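Local coordinates for SusD superfamily protein (Bacteroides vulgatus ATCC 8482, PDB 3JQ0) that is a putative outer-membrane member of the SusD family that probably binds nutrient glycans at the cell surface, at residues A[60-65]-A[471-476]. Numbering follows the deposited sequence.
Sequences NTINKE and LLWPID
Ile62 packs on Trp473 and Pro474 in a mostly apolar contact between two loops, one leading to helix 75-91 and the other to helix 477-482. The contact brings a loop of the N-terminal part of the chain against one near the C-terminus, some 400 residues later. No direct hydrogen bond joins the loops. Ile62 CD1 touches both residues. Ile62 CD1 sits over one face of the Trp473 indole, 3.7 Å from Trp473 CE3 and offset toward the rim. This is a CH-pi contact, with Ile62 CD1 4.1 Å from the centroid of the Trp473 six-membered ring and 27° off its normal. Ile62 CD1 also lies 3.7 Å from Pro474 CD. Ile62 CG1 stands between its own backbone N and carbonyl carbon (chi1 58°), and the extended chain beyond it (chi2 177°) carries CD1 to the face of the indole. Further along, Pro474 CG rests against the backbone, 3.4 Å from Asn63 O. An alanine in place of Pro474 lacks CG and CD and would probably leave a gap beside Ile62 CD1 and Asn63 O. Past the proline, one water bridges the loops, donating to Lys64 O and to Ile475 O at 2.8 Å each. The side chain of Asn63 leaves the backbone away from the other loop. Asn63 OD1 accepts from Glu65 N at 3.0 Å, closing an Asx turn, and Asn63 ND2 binds a glycerol probably left from crystallisation. Arg37 makes a cation-pi contact with Trp473. The loop 471-476 runs beside the end of helix 97-122, where Trp122 NE1 bonds to Pro474 O, and Asp476 then caps the start of helix 477-482.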
ATOM      1  N   ASN A  60      -5.697   1.209  17.746  1.00  6.66           N
ATOM      2  CA  ASN A  60      -7.069   1.485  17.354  1.00  7.31           C
ATOM      3  C   ASN A  60      -7.775   2.334  18.426  1.00  7.54           C
ATOM      4  O   ASN A  60      -8.888   2.034  18.879  1.00  8.60           O
ATOM      5  CB  ASN A  60      -7.845   0.230  16.971  1.00  7.66           C
ATOM      6  CG  ASN A  60      -7.414  -0.265  15.635  1.00  6.89           C
ATOM      7  OD1 ASN A  60      -7.898   0.260  14.639  1.00  7.62           O
ATOM      8  ND2 ASN A  60      -6.471  -1.212  15.573  1.00  7.38           N
ATOM      9  N   THR A  61      -7.095   3.402  18.817  1.00  7.61           N
ATOM     10  CA  THR A  61      -7.601   4.346  19.791  1.00  8.06           C
ATOM     11  C   THR A  61      -7.819   5.725  19.190  1.00  8.07           C
ATOM     12  O   THR A  61      -8.059   6.717  19.891  1.00 10.64           O
ATOM     13  CB  THR A  61      -6.707   4.422  21.030  1.00  8.74           C
ATOM     14  OG1 THR A  61      -5.377   4.699  20.586  1.00 10.01           O
ATOM     15  CG2 THR A  61      -6.783   3.141  21.871  1.00  9.29           C
ATOM     16  N   ILE A  62      -7.812   5.846  17.872  1.00  8.25           N
ATOM     17  CA  ILE A  62      -8.294   7.064  17.194  1.00  8.49           C
ATOM     18  C   ILE A  62      -9.742   7.310  17.607  1.00  8.18           C
ATOM     19  O   ILE A  62     -10.515   6.357  17.845  1.00  9.17           O
ATOM     20  CB  ILE A  62      -8.137   6.980  15.649  1.00  8.15           C
ATOM     21  CG1 ILE A  62      -8.873   5.791  15.040  1.00  9.16           C
ATOM     22  CG2 ILE A  62      -6.645   7.003  15.253  1.00 10.35           C
ATOM     23  CD1 ILE A  62      -8.793   5.734  13.511  1.00 10.23           C
ATOM     24  N   ASN A  63     -10.108   8.579  17.701  1.00  8.61           N
ATOM     25  CA  ASN A  63     -11.447   8.954  18.165  1.00  8.26           C
ATOM     26  C   ASN A  63     -11.702  10.375  17.761  1.00  7.74           C
ATOM     27  O   ASN A  63     -10.908  10.990  17.039  1.00  8.41           O
ATOM     28  CB  ASN A  63     -11.595   8.708  19.682  1.00  9.32           C
ATOM     29  CG  ASN A  63     -10.703   9.581  20.505  1.00 11.05           C
ATOM     30  OD1 ASN A  63     -10.227  10.624  20.113  1.00 10.87           O
ATOM     31  ND2 ASN A  63     -10.426   9.107  21.703  1.00 17.60           N
ATOM     32  N   LYS A  64     -12.847  10.909  18.159  1.00  8.26           N
ATOM     33  CA  LYS A  64     -13.223  12.228  17.650  0.52  8.55           C
ATOM     34  C   LYS A  64     -12.288  13.355  18.100  1.00  9.03           C
ATOM     35  O   LYS A  64     -12.283  14.410  17.489  1.00  9.48           O
ATOM     36  CB  LYS A  64     -14.691  12.542  17.984  0.52  9.22           C
ATOM     37  CG  LYS A  64     -14.962  12.789  19.453  0.52 10.64           C
ATOM     38  CD  LYS A  64     -16.469  12.935  19.760  0.52 11.19           C
ATOM     39  CE  LYS A  64     -16.722  13.431  21.198  0.52 13.64           C
ATOM     40  NZ  LYS A  64     -16.185  12.520  22.276  0.52 16.82           N
ATOM     41  N   GLU A  65     -11.498  13.129  19.131  1.00  9.10           N
ATOM     42  CA  GLU A  65     -10.502  14.119  19.565  1.00 10.47           C
ATOM     43  C   GLU A  65      -9.108  13.899  18.986  1.00 11.31           C
ATOM     44  O   GLU A  65      -8.319  14.824  18.981  1.00 15.70           O
ATOM     45  CB  GLU A  65     -10.406  14.161  21.092  1.00 12.74           C
ATOM     46  CG  GLU A  65     -11.696  14.778  21.690  1.00 17.98           C
ATOM     47  CD  GLU A  65     -11.660  15.076  23.171  1.00 27.92           C
ATOM     48  OE1 GLU A  65     -10.630  14.814  23.843  1.00 33.19           O
ATOM     49  OE2 GLU A  65     -12.697  15.602  23.662  1.00 33.73           O
ATOM     50  N   LEU A 471     -14.722   0.545  12.641  1.00  7.66           N
ATOM     51  CA  LEU A 471     -13.858   0.119  11.551  1.00  7.88           C
ATOM     52  C   LEU A 471     -13.526   1.267  10.596  1.00  7.59           C
ATOM     53  O   LEU A 471     -12.481   1.220   9.940  1.00  7.99           O
ATOM     54  CB  LEU A 471     -14.499  -1.008  10.753  1.00  8.49           C
ATOM     55  CG  LEU A 471     -14.779  -2.264  11.589  1.00  9.19           C
ATOM     56  CD1 LEU A 471     -15.283  -3.385  10.665  1.00 12.57           C
ATOM     57  CD2 LEU A 471     -13.512  -2.738  12.306  1.00 11.12           C
ATOM     58  N   LEU A 472     -14.400   2.266  10.527  1.00  7.30           N
ATOM     59  CA  LEU A 472     -14.122   3.503   9.758  1.00  7.09           C
ATOM     60  C   LEU A 472     -13.220   4.417  10.619  1.00  6.98           C
ATOM     61  O   LEU A 472     -12.765   4.015  11.682  1.00  8.07           O
ATOM     62  CB  LEU A 472     -15.460   4.129   9.342  1.00  7.79           C
ATOM     63  CG  LEU A 472     -16.363   3.247   8.485  1.00  8.60           C
ATOM     64  CD1 LEU A 472     -17.717   3.983   8.290  1.00 10.04           C
ATOM     65  CD2 LEU A 472     -15.700   2.951   7.151  1.00  9.98           C
ATOM     66  N   TRP A 473     -12.989   5.628  10.113  1.00  6.94           N
ATOM     67  CA  TRP A 473     -12.196   6.634  10.774  1.00  6.82           C
ATOM     68  C   TRP A 473     -13.100   7.776  11.207  1.00  6.49           C
ATOM     69  O   TRP A 473     -14.088   8.073  10.540  1.00  7.36           O
ATOM     70  CB  TRP A 473     -11.139   7.179   9.818  1.00  7.51           C
ATOM     71  CG  TRP A 473     -10.031   6.185   9.457  1.00  7.00           C
ATOM     72  CD1 TRP A 473     -10.187   5.019   8.776  1.00  7.09           C
ATOM     73  CD2 TRP A 473      -8.620   6.324   9.684  1.00  7.44           C
ATOM     74  NE1 TRP A 473      -8.983   4.384   8.638  1.00  7.09           N
ATOM     75  CE2 TRP A 473      -8.004   5.180   9.175  1.00  7.44           C
ATOM     76  CE3 TRP A 473      -7.829   7.289  10.304  1.00  8.46           C
ATOM     77  CZ2 TRP A 473      -6.619   4.995   9.185  1.00  7.74           C
ATOM     78  CZ3 TRP A 473      -6.457   7.104  10.335  1.00  9.95           C
ATOM     79  CH2 TRP A 473      -5.872   5.956   9.789  1.00  9.33           C
ATOM     80  N   PRO A 474     -12.778   8.429  12.321  1.00  7.17           N
ATOM     81  CA  PRO A 474     -13.548   9.592  12.764  1.00  7.28           C
ATOM     82  C   PRO A 474     -13.258  10.822  11.910  1.00  7.38           C
ATOM     83  O   PRO A 474     -12.262  10.862  11.169  1.00  7.60           O
ATOM     84  CB  PRO A 474     -13.069   9.779  14.198  1.00  8.41           C
ATOM     85  CG  PRO A 474     -11.609   9.333  14.161  1.00  7.82           C
ATOM     86  CD  PRO A 474     -11.596   8.176  13.168  1.00  6.85           C
ATOM     87  N   ILE A 475     -14.095  11.816  12.049  1.00  7.72           N
ATOM     88  CA  ILE A 475     -13.950  13.128  11.416  1.00  7.54           C
ATOM     89  C   ILE A 475     -13.591  14.167  12.475  1.00  7.91           C
ATOM     90  O   ILE A 475     -14.218  14.239  13.512  1.00  8.02           O
ATOM     91  CB  ILE A 475     -15.255  13.550  10.680  1.00  8.39           C
ATOM     92  CG1 ILE A 475     -15.739  12.470   9.701  1.00  8.33           C
ATOM     93  CG2 ILE A 475     -15.038  14.901   9.973  1.00  9.11           C
ATOM     94  CD1 ILE A 475     -17.146  12.697   9.203  1.00 10.93           C
ATOM     95  N   ASP A 476     -12.547  14.950  12.202  1.00  7.59           N
ATOM     96  CA  ASP A 476     -12.090  15.978  13.170  1.00  7.62           C
ATOM     97  C   ASP A 476     -13.066  17.138  13.256  1.00  7.87           C
ATOM     98  O   ASP A 476     -13.831  17.432  12.317  1.00  8.29           O
ATOM     99  CB  ASP A 476     -10.720  16.471  12.793  1.00  8.29           C
ATOM    100  CG  ASP A 476     -10.702  17.141  11.457  1.00  7.95           C
ATOM    101  OD1 ASP A 476     -10.880  16.451  10.434  1.00  9.77           O
ATOM    102  OD2 ASP A 476     -10.582  18.391  11.424  1.00  9.65           O
TER
HETATM  103  O   HOH W   1     -14.397  15.416  16.008  1.00  9.04           O